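Long-range contact in scyllo-inosose 3-dehydrogenase (Thermotoga maritima, PDB 3IP1), which catalyses the NAD(+)-dependent oxidation of scyllo-inosose to 3-dehydro-scyllo-inosose and probably serves in myo-inositol degradation: residues W173-R186 against F350-T364. Sequence-based numbering, arbitrary orientation.
Sequences WSLRELEGVYEGDR and FPRVISLMASGMDMT
This is mixed apolar and polar packing, with Trp173 lying on Phe350 and Pro351 at one end. The link from strand 172-174 to helix 185-192 runs along helix 349-358 and the turn after it. Phe350 CB and Pro351 CD lie over the same face of the Trp173 indole, in two CH-pi contacts. Pro351 CD sits 3.6 Å from the centroid of the six-membered ring, almost on its normal. The Phe350 ring lies oblique to the five-membered ring of Trp173, planes at 39°. With an alanine here in place of Trp173, Glu128 would probably lose its NE1 partner, and a gap would open over Pro351 and Phe350 CB. Ile354 also touches Leu175, and Leu178 CD2 rests on Ala358 CB at 3.8 Å. Ser355 OG donates to the syn lone pair of Glu177 OE1 (2.8 Å).

At the far end, Arg186 is bent at chi3 (46°), which turns its guanidinium edge to two partners. NH1 donates to Thr364 OG1 at 2.8 Å, and NH2 forms a salt bridge with Asp362 OD2 at 3.1 Å. Asp362 OD1 takes bonds from Thr364 N, an Asx turn, and Thr364 OG1, which ties the two partners of Arg186 together. A water links Tyr182 OH to Met363 N.

Trp173 NE1 bonds to Glu128, and strand 172-174 pairs with strand 124-127. Helix 194-207, whose first turn carries the metal ligand Glu195, packs against Phe350, while Leu178 and Tyr182 touch helix 185-192.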
ATOM      1  N   TRP A 173       7.058  19.681  18.923  1.00 25.04           N
ATOM      2  CA  TRP A 173       7.924  18.513  18.769  1.00 25.81           C
ATOM      3  C   TRP A 173       9.320  18.825  19.304  1.00 26.05           C
ATOM      4  O   TRP A 173       9.883  19.887  19.035  1.00 25.91           O
ATOM      5  CB  TRP A 173       8.032  18.115  17.288  1.00 25.26           C
ATOM      6  CG  TRP A 173       6.750  17.574  16.728  1.00 25.86           C
ATOM      7  CD1 TRP A 173       5.796  18.264  16.034  1.00 26.14           C
ATOM      8  CD2 TRP A 173       6.275  16.224  16.833  1.00 25.66           C
ATOM      9  NE1 TRP A 173       4.758  17.424  15.695  1.00 26.49           N
ATOM     10  CE2 TRP A 173       5.030  16.167  16.169  1.00 25.66           C
ATOM     11  CE3 TRP A 173       6.786  15.056  17.424  1.00 26.21           C
ATOM     12  CZ2 TRP A 173       4.285  14.986  16.068  1.00 26.37           C
ATOM     13  CZ3 TRP A 173       6.038  13.880  17.332  1.00 26.63           C
ATOM     14  CH2 TRP A 173       4.807  13.857  16.649  1.00 26.66           C
ATOM     15  N   SER A 174       9.892  17.891  20.042  1.00 26.75           N
ATOM     16  CA  SER A 174      11.180  18.138  20.684  1.00 27.39           C
ATOM     17  C   SER A 174      12.317  18.231  19.679  1.00 27.39           C
ATOM     18  O   SER A 174      12.372  17.442  18.743  1.00 28.18           O
ATOM     19  CB  SER A 174      11.498  17.029  21.672  1.00 26.92           C
ATOM     20  OG  SER A 174      12.773  17.266  22.232  1.00 28.80           O
ATOM     21  N   LEU A 175      13.242  19.168  19.892  1.00 27.90           N
ATOM     22  CA  LEU A 175      14.482  19.194  19.123  1.00 28.33           C
ATOM     23  C   LEU A 175      15.704  18.626  19.877  1.00 29.19           C
ATOM     24  O   LEU A 175      16.849  18.920  19.495  1.00 29.06           O
ATOM     25  CB  LEU A 175      14.793  20.618  18.645  1.00 27.77           C
ATOM     26  CG  LEU A 175      13.780  21.339  17.737  1.00 27.94           C
ATOM     27  CD1 LEU A 175      14.234  22.784  17.548  1.00 23.41           C
ATOM     28  CD2 LEU A 175      13.551  20.626  16.374  1.00 22.09           C
ATOM     29  N   ARG A 176      15.489  17.836  20.934  1.00 30.23           N
ATOM     30  CA  ARG A 176      16.585  17.242  21.747  0.50 30.78           C
ATOM     31  C   ARG A 176      17.632  16.514  20.905  1.00 30.81           C
ATOM     32  O   ARG A 176      18.839  16.618  21.130  1.00 29.96           O
ATOM     33  CB  ARG A 176      16.021  16.242  22.763  0.50 30.76           C
ATOM     34  CG  ARG A 176      15.483  16.850  24.032  0.50 32.74           C
ATOM     35  CD  ARG A 176      16.516  16.798  25.155  0.50 35.39           C
ATOM     36  NE  ARG A 176      17.047  15.453  25.357  0.50 34.93           N
ATOM     37  CZ  ARG A 176      17.808  15.114  26.388  0.50 35.10           C
ATOM     38  NH1 ARG A 176      18.266  13.876  26.506  0.50 34.77           N
ATOM     39  NH2 ARG A 176      18.108  16.021  27.301  0.50 34.86           N
ATOM     40  N   GLU A 177      17.147  15.737  19.942  1.00 31.08           N
ATOM     41  CA  GLU A 177      18.043  14.976  19.057  1.00 32.52           C
ATOM     42  C   GLU A 177      19.094  15.833  18.325  1.00 32.77           C
ATOM     43  O   GLU A 177      20.094  15.307  17.841  1.00 32.64           O
ATOM     44  CB  GLU A 177      17.239  14.221  17.994  1.00 33.11           C
ATOM     45  CG  GLU A 177      16.434  13.007  18.477  1.00 34.14           C
ATOM     46  CD  GLU A 177      15.421  12.585  17.411  1.00 37.13           C
ATOM     47  OE1 GLU A 177      15.609  11.512  16.788  1.00 38.87           O
ATOM     48  OE2 GLU A 177      14.465  13.358  17.165  1.00 37.05           O
ATOM     49  N   LEU A 178      18.851  17.133  18.198  1.00 33.16           N
ATOM     50  CA  LEU A 178      19.803  17.999  17.490  1.00 34.39           C
ATOM     51  C   LEU A 178      20.935  18.482  18.402  1.00 35.23           C
ATOM     52  O   LEU A 178      21.911  19.057  17.932  1.00 35.30           O
ATOM     53  CB  LEU A 178      19.098  19.201  16.836  1.00 33.88           C
ATOM     54  CG  LEU A 178      17.918  18.958  15.877  1.00 34.28           C
ATOM     55  CD1 LEU A 178      17.473  20.277  15.253  1.00 34.28           C
ATOM     56  CD2 LEU A 178      18.241  17.947  14.781  1.00 33.60           C
ATOM     57  N   GLU A 179      20.793  18.276  19.704  1.00 36.44           N
ATOM     58  CA  GLU A 179      21.815  18.743  20.636  1.00 38.11           C
ATOM     59  C   GLU A 179      23.140  18.020  20.401  1.00 38.64           C
ATOM     60  O   GLU A 179      23.186  16.801  20.356  1.00 38.49           O
ATOM     61  CB  GLU A 179      21.350  18.589  22.079  1.00 37.99           C
ATOM     62  CG  GLU A 179      20.370  19.681  22.507  1.00 40.32           C
ATOM     63  CD  GLU A 179      19.676  19.366  23.822  1.00 43.40           C
ATOM     64  OE1 GLU A 179      19.956  18.295  24.387  1.00 43.98           O
ATOM     65  OE2 GLU A 179      18.840  20.178  24.288  1.00 45.04           O
ATOM     66  N   GLY A 180      24.208  18.783  20.210  1.00 39.47           N
ATOM     67  CA  GLY A 180      25.527  18.189  20.019  1.00 40.60           C
ATOM     68  C   GLY A 180      25.792  17.838  18.571  1.00 40.99           C
ATOM     69  O   GLY A 180      26.910  17.446  18.215  1.00 42.07           O
ATOM     70  N   VAL A 181      24.759  17.956  17.738  1.00 40.56           N
ATOM     71  CA  VAL A 181      24.909  17.869  16.297  1.00 39.87           C
ATOM     72  C   VAL A 181      24.956  19.301  15.750  1.00 39.69           C
ATOM     73  O   VAL A 181      25.778  19.635  14.914  1.00 38.94           O
ATOM     74  CB  VAL A 181      23.731  17.104  15.658  1.00 40.01           C
ATOM     75  CG1 VAL A 181      23.942  16.958  14.150  1.00 40.05           C
ATOM     76  CG2 VAL A 181      23.547  15.741  16.316  1.00 39.92           C
ATOM     77  N   TYR A 182      24.040  20.130  16.239  1.00 39.66           N
ATOM     78  CA  TYR A 182      23.929  21.520  15.851  1.00 40.32           C
ATOM     79  C   TYR A 182      24.224  22.343  17.094  1.00 40.93           C
ATOM     80  O   TYR A 182      23.535  22.221  18.103  1.00 41.40           O
ATOM     81  CB  TYR A 182      22.514  21.833  15.348  1.00 39.64           C
ATOM     82  CG  TYR A 182      22.161  21.175  14.047  1.00 39.05           C
ATOM     83  CD1 TYR A 182      21.694  19.861  14.011  1.00 38.47           C
ATOM     84  CD2 TYR A 182      22.293  21.865  12.844  1.00 38.78           C
ATOM     85  CE1 TYR A 182      21.377  19.247  12.806  1.00 40.00           C
ATOM     86  CE2 TYR A 182      21.976  21.269  11.631  1.00 38.98           C
ATOM     87  CZ  TYR A 182      21.520  19.961  11.616  1.00 40.92           C
ATOM     88  OH  TYR A 182      21.206  19.365  10.417  1.00 43.25           O
ATOM     89  N   GLU A 183      25.258  23.172  17.009  1.00 41.64           N
ATOM     90  CA  GLU A 183      25.759  23.944  18.154  1.00 42.35           C
ATOM     91  C   GLU A 183      25.061  25.278  18.302  1.00 41.49           C
ATOM     92  O   GLU A 183      24.883  25.998  17.314  1.00 41.32           O
ATOM     93  CB  GLU A 183      27.250  24.213  17.961  1.00 43.08           C
ATOM     94  CG  GLU A 183      28.066  22.960  17.834  1.00 47.01           C
ATOM     95  CD  GLU A 183      28.316  22.313  19.175  1.00 52.10           C
ATOM     96  OE1 GLU A 183      27.772  21.207  19.421  1.00 54.02           O
ATOM     97  OE2 GLU A 183      29.053  22.926  19.985  1.00 54.77           O
ATOM     98  N   GLY A 184      24.691  25.611  19.538  1.00 40.59           N
ATOM     99  CA  GLY A 184      24.132  26.927  19.854  1.00 39.62           C
ATOM    100  C   GLY A 184      22.930  27.311  19.001  1.00 39.10           C
ATOM    101  O   GLY A 184      21.935  26.574  18.946  1.00 38.94           O
ATOM    102  N   ASP A 185      23.037  28.454  18.324  1.00 37.63           N
ATOM    103  CA  ASP A 185      21.934  29.019  17.528  1.00 36.59           C
ATOM    104  C   ASP A 185      21.574  28.190  16.303  1.00 35.19           C
ATOM    105  O   ASP A 185      20.428  28.227  15.850  1.00 34.65           O
ATOM    106  CB  ASP A 185      22.263  30.439  17.067  1.00 36.58           C
ATOM    107  CG  ASP A 185      22.094  31.473  18.162  1.00 38.85           C
ATOM    108  OD1 ASP A 185      21.578  31.152  19.261  1.00 40.10           O
ATOM    109  OD2 ASP A 185      22.485  32.629  17.914  1.00 40.63           O
ATOM    110  N   ARG A 186      22.558  27.478  15.752  1.00 34.03           N
ATOM    111  CA  ARG A 186      22.334  26.612  14.586  1.00 32.97           C
ATOM    112  C   ARG A 186      21.265  25.542  14.870  1.00 31.92           C
ATOM    113  O   ARG A 186      20.548  25.121  13.970  1.00 31.81           O
ATOM    114  CB  ARG A 186      23.648  25.967  14.126  1.00 32.96           C
ATOM    115  CG  ARG A 186      24.567  26.906  13.333  1.00 34.52           C
ATOM    116  CD  ARG A 186      25.870  26.219  12.845  1.00 37.27           C
ATOM    117  NE  ARG A 186      25.648  24.895  12.246  1.00 38.36           N
ATOM    118  CZ  ARG A 186      25.050  24.680  11.070  1.00 39.50           C
ATOM    119  NH1 ARG A 186      24.606  25.701  10.353  1.00 39.90           N
ATOM    120  NH2 ARG A 186      24.883  23.440  10.610  1.00 37.68           N
ATOM    121  N   PHE A 350       6.866  15.324  11.076  1.00 22.59           N
ATOM    122  CA  PHE A 350       7.726  16.203  11.887  1.00 22.94           C
ATOM    123  C   PHE A 350       8.843  15.443  12.589  1.00 23.18           C
ATOM    124  O   PHE A 350       9.989  15.809  12.425  1.00 24.17           O
ATOM    125  CB  PHE A 350       6.927  17.048  12.911  1.00 22.77           C
ATOM    126  CG  PHE A 350       6.745  18.500  12.516  1.00 22.43           C
ATOM    127  CD1 PHE A 350       6.162  18.847  11.288  1.00 23.18           C
ATOM    128  CD2 PHE A 350       7.128  19.521  13.382  1.00 21.30           C
ATOM    129  CE1 PHE A 350       5.966  20.180  10.925  1.00 20.02           C
ATOM    130  CE2 PHE A 350       6.946  20.877  13.029  1.00 22.16           C
ATOM    131  CZ  PHE A 350       6.369  21.205  11.801  1.00 21.00           C
ATOM    132  N   PRO A 351       8.524  14.381  13.364  1.00 23.46           N
ATOM    133  CA  PRO A 351       9.641  13.798  14.113  1.00 23.61           C
ATOM    134  C   PRO A 351      10.627  13.057  13.233  1.00 24.05           C
ATOM    135  O   PRO A 351      11.810  13.005  13.553  1.00 24.27           O
ATOM    136  CB  PRO A 351       8.958  12.860  15.120  1.00 23.74           C
ATOM    137  CG  PRO A 351       7.586  12.607  14.575  1.00 23.36           C
ATOM    138  CD  PRO A 351       7.220  13.852  13.817  1.00 23.17           C
ATOM    139  N   ARG A 352      10.168  12.512  12.114  1.00 23.90           N
ATOM    140  CA  ARG A 352      11.113  11.878  11.212  1.00 23.81           C
ATOM    141  C   ARG A 352      11.990  12.920  10.522  1.00 23.48           C
ATOM    142  O   ARG A 352      13.165  12.665  10.282  1.00 22.99           O
ATOM    143  CB  ARG A 352      10.408  11.011  10.154  1.00 24.06           C
ATOM    144  CG  ARG A 352       9.926   9.643  10.642  1.00 25.48           C
ATOM    145  CD  ARG A 352       9.222   8.924   9.486  1.00 28.30           C
ATOM    146  NE  ARG A 352       8.618   7.643   9.849  1.00 28.14           N
ATOM    147  CZ  ARG A 352       7.329   7.468  10.134  1.00 29.30           C
ATOM    148  NH1 ARG A 352       6.477   8.497  10.134  1.00 30.63           N
ATOM    149  NH2 ARG A 352       6.887   6.260  10.431  1.00 28.25           N
ATOM    150  N   VAL A 353      11.420  14.074  10.175  1.00 23.41           N
ATOM    151  CA  VAL A 353      12.233  15.163   9.609  1.00 24.10           C
ATOM    152  C   VAL A 353      13.308  15.592  10.620  1.00 24.68           C
ATOM    153  O   VAL A 353      14.448  15.838  10.254  1.00 25.28           O
ATOM    154  CB  VAL A 353      11.393  16.378   9.164  1.00 23.65           C
ATOM    155  CG1 VAL A 353      12.318  17.616   8.922  1.00 24.09           C
ATOM    156  CG2 VAL A 353      10.585  16.020   7.912  1.00 23.36           C
ATOM    157  N   ILE A 354      12.930  15.649  11.897  1.00 24.87           N
ATOM    158  CA  ILE A 354      13.872  15.977  12.973  1.00 25.22           C
ATOM    159  C   ILE A 354      15.005  14.931  13.087  1.00 25.98           C
ATOM    160  O   ILE A 354      16.188  15.299  13.154  1.00 25.50           O
ATOM    161  CB  ILE A 354      13.126  16.229  14.329  1.00 24.51           C
ATOM    162  CG1 ILE A 354      12.281  17.506  14.214  1.00 22.22           C
ATOM    163  CG2 ILE A 354      14.119  16.307  15.498  1.00 24.15           C
ATOM    164  CD1 ILE A 354      11.057  17.589  15.186  1.00 19.80           C
ATOM    165  N   SER A 355      14.640  13.642  13.077  1.00 26.69           N
ATOM    166  CA  SER A 355      15.636  12.551  13.142  1.00 27.63           C
ATOM    167  C   SER A 355      16.561  12.587  11.952  1.00 27.33           C
ATOM    168  O   SER A 355      17.753  12.352  12.090  1.00 27.35           O
ATOM    169  CB  SER A 355      14.969  11.180  13.209  1.00 27.31           C
ATOM    170  OG  SER A 355      14.238  11.085  14.414  1.00 31.08           O
ATOM    171  N   LEU A 356      16.001  12.889  10.789  1.00 27.55           N
ATOM    172  CA  LEU A 356      16.776  12.994   9.565  1.00 29.18           C
ATOM    173  C   LEU A 356      17.835  14.110   9.695  1.00 29.42           C
ATOM    174  O   LEU A 356      19.024  13.893   9.439  1.00 29.51           O
ATOM    175  CB  LEU A 356      15.819  13.262   8.405  1.00 29.47           C
ATOM    176  CG  LEU A 356      16.027  12.691   7.010  1.00 31.97           C
ATOM    177  CD1 LEU A 356      16.714  11.318   6.952  1.00 33.10           C
ATOM    178  CD2 LEU A 356      14.689  12.652   6.329  1.00 32.05           C
HETATM  179  N   MSE A 357      17.401  15.295  10.117  1.00 29.35           N
HETATM  180  CA  MSE A 357      18.342  16.375  10.387  1.00 30.28           C
HETATM  181  C   MSE A 357      19.389  15.944  11.411  1.00 30.17           C
HETATM  182  O   MSE A 357      20.568  16.210  11.224  1.00 30.02           O
HETATM  183  CB  MSE A 357      17.624  17.626  10.893  1.00 30.45           C
HETATM  184  CG  MSE A 357      16.781  18.329   9.834  1.00 31.26           C
HETATM  185 SE   MSE A 357      16.015  19.924  10.628  1.00 32.66          SE
HETATM  186  CE  MSE A 357      15.043  20.549   9.033  1.00 26.01           C
ATOM    187  N   ALA A 358      18.950  15.271  12.479  1.00 30.18           N
ATOM    188  CA  ALA A 358      19.865  14.838  13.542  1.00 30.70           C
ATOM    189  C   ALA A 358      20.949  13.890  13.027  1.00 31.12           C
ATOM    190  O   ALA A 358      22.066  13.854  13.549  1.00 30.91           O
ATOM    191  CB  ALA A 358      19.106  14.207  14.678  1.00 30.80           C
ATOM    192  N   SER A 359      20.620  13.140  11.985  1.00 31.33           N
ATOM    193  CA  SER A 359      21.540  12.155  11.454  1.00 32.05           C
ATOM    194  C   SER A 359      22.390  12.676  10.297  1.00 31.85           C
ATOM    195  O   SER A 359      23.096  11.894   9.674  1.00 32.58           O
ATOM    196  CB  SER A 359      20.774  10.911  11.029  1.00 31.56           C
ATOM    197  OG  SER A 359      20.030  11.207   9.868  1.00 34.97           O
ATOM    198  N   GLY A 360      22.336  13.976  10.002  1.00 31.90           N
ATOM    199  CA  GLY A 360      23.209  14.552   8.964  1.00 31.45           C
ATOM    200  C   GLY A 360      22.595  15.430   7.868  1.00 32.05           C
ATOM    201  O   GLY A 360      23.320  16.166   7.198  1.00 32.19           O
HETATM  202  N   MSE A 361      21.275  15.364   7.667  1.00 31.47           N
HETATM  203  CA  MSE A 361      20.629  16.189   6.653  1.00 31.50           C
HETATM  204  C   MSE A 361      20.461  17.624   7.154  1.00 31.66           C
HETATM  205  O   MSE A 361      19.519  17.944   7.897  1.00 31.95           O
HETATM  206  CB  MSE A 361      19.278  15.602   6.229  1.00 30.99           C
HETATM  207  CG  MSE A 361      18.656  16.272   4.999  1.00 30.70           C
HETATM  208 SE   MSE A 361      16.823  15.624   4.680  1.00 31.50          SE
HETATM  209  CE  MSE A 361      15.911  16.643   6.079  1.00 29.17           C
ATOM    210  N   ASP A 362      21.372  18.481   6.716  1.00 31.51           N
ATOM    211  CA  ASP A 362      21.465  19.861   7.180  1.00 31.79           C
ATOM    212  C   ASP A 362      20.793  20.864   6.219  1.00 31.59           C
ATOM    213  O   ASP A 362      21.380  21.275   5.207  1.00 31.97           O
ATOM    214  CB  ASP A 362      22.942  20.242   7.387  1.00 31.79           C
ATOM    215  CG  ASP A 362      23.116  21.667   7.889  1.00 33.55           C
ATOM    216  OD1 ASP A 362      22.118  22.300   8.291  1.00 32.39           O
ATOM    217  OD2 ASP A 362      24.266  22.155   7.885  1.00 36.38           O
HETATM  218  N   MSE A 363      19.588  21.292   6.568  1.00 30.70           N
HETATM  219  CA  MSE A 363      18.862  22.236   5.730  1.00 30.30           C
HETATM  220  C   MSE A 363      19.304  23.696   5.936  1.00 29.80           C
HETATM  221  O   MSE A 363      18.891  24.570   5.177  1.00 29.63           O
HETATM  222  CB  MSE A 363      17.349  22.107   5.956  1.00 30.45           C
HETATM  223  CG  MSE A 363      16.761  20.788   5.528  1.00 31.39           C
HETATM  224 SE   MSE A 363      16.949  20.507   3.619  1.00 35.16          SE
HETATM  225  CE  MSE A 363      16.140  22.144   2.971  1.00 32.40           C
ATOM    226  N   THR A 364      20.122  23.958   6.954  1.00 29.39           N
ATOM    227  CA  THR A 364      20.533  25.339   7.278  1.00 29.68           C
ATOM    228  C   THR A 364      21.345  25.969   6.147  1.00 30.28           C
ATOM    229  O   THR A 364      21.452  27.195   6.073  1.00 30.72           O
ATOM    230  CB  THR A 364      21.313  25.469   8.629  1.00 29.49           C
ATOM    231  OG1 THR A 364      22.595  24.825   8.534  1.00 28.35           O
ATOM    232  CG2 THR A 364      20.512  24.871   9.780  1.00 29.86           C
TER
HETATM  233  O   HOH W   1      18.864  21.132   9.258  1.00 34.29           O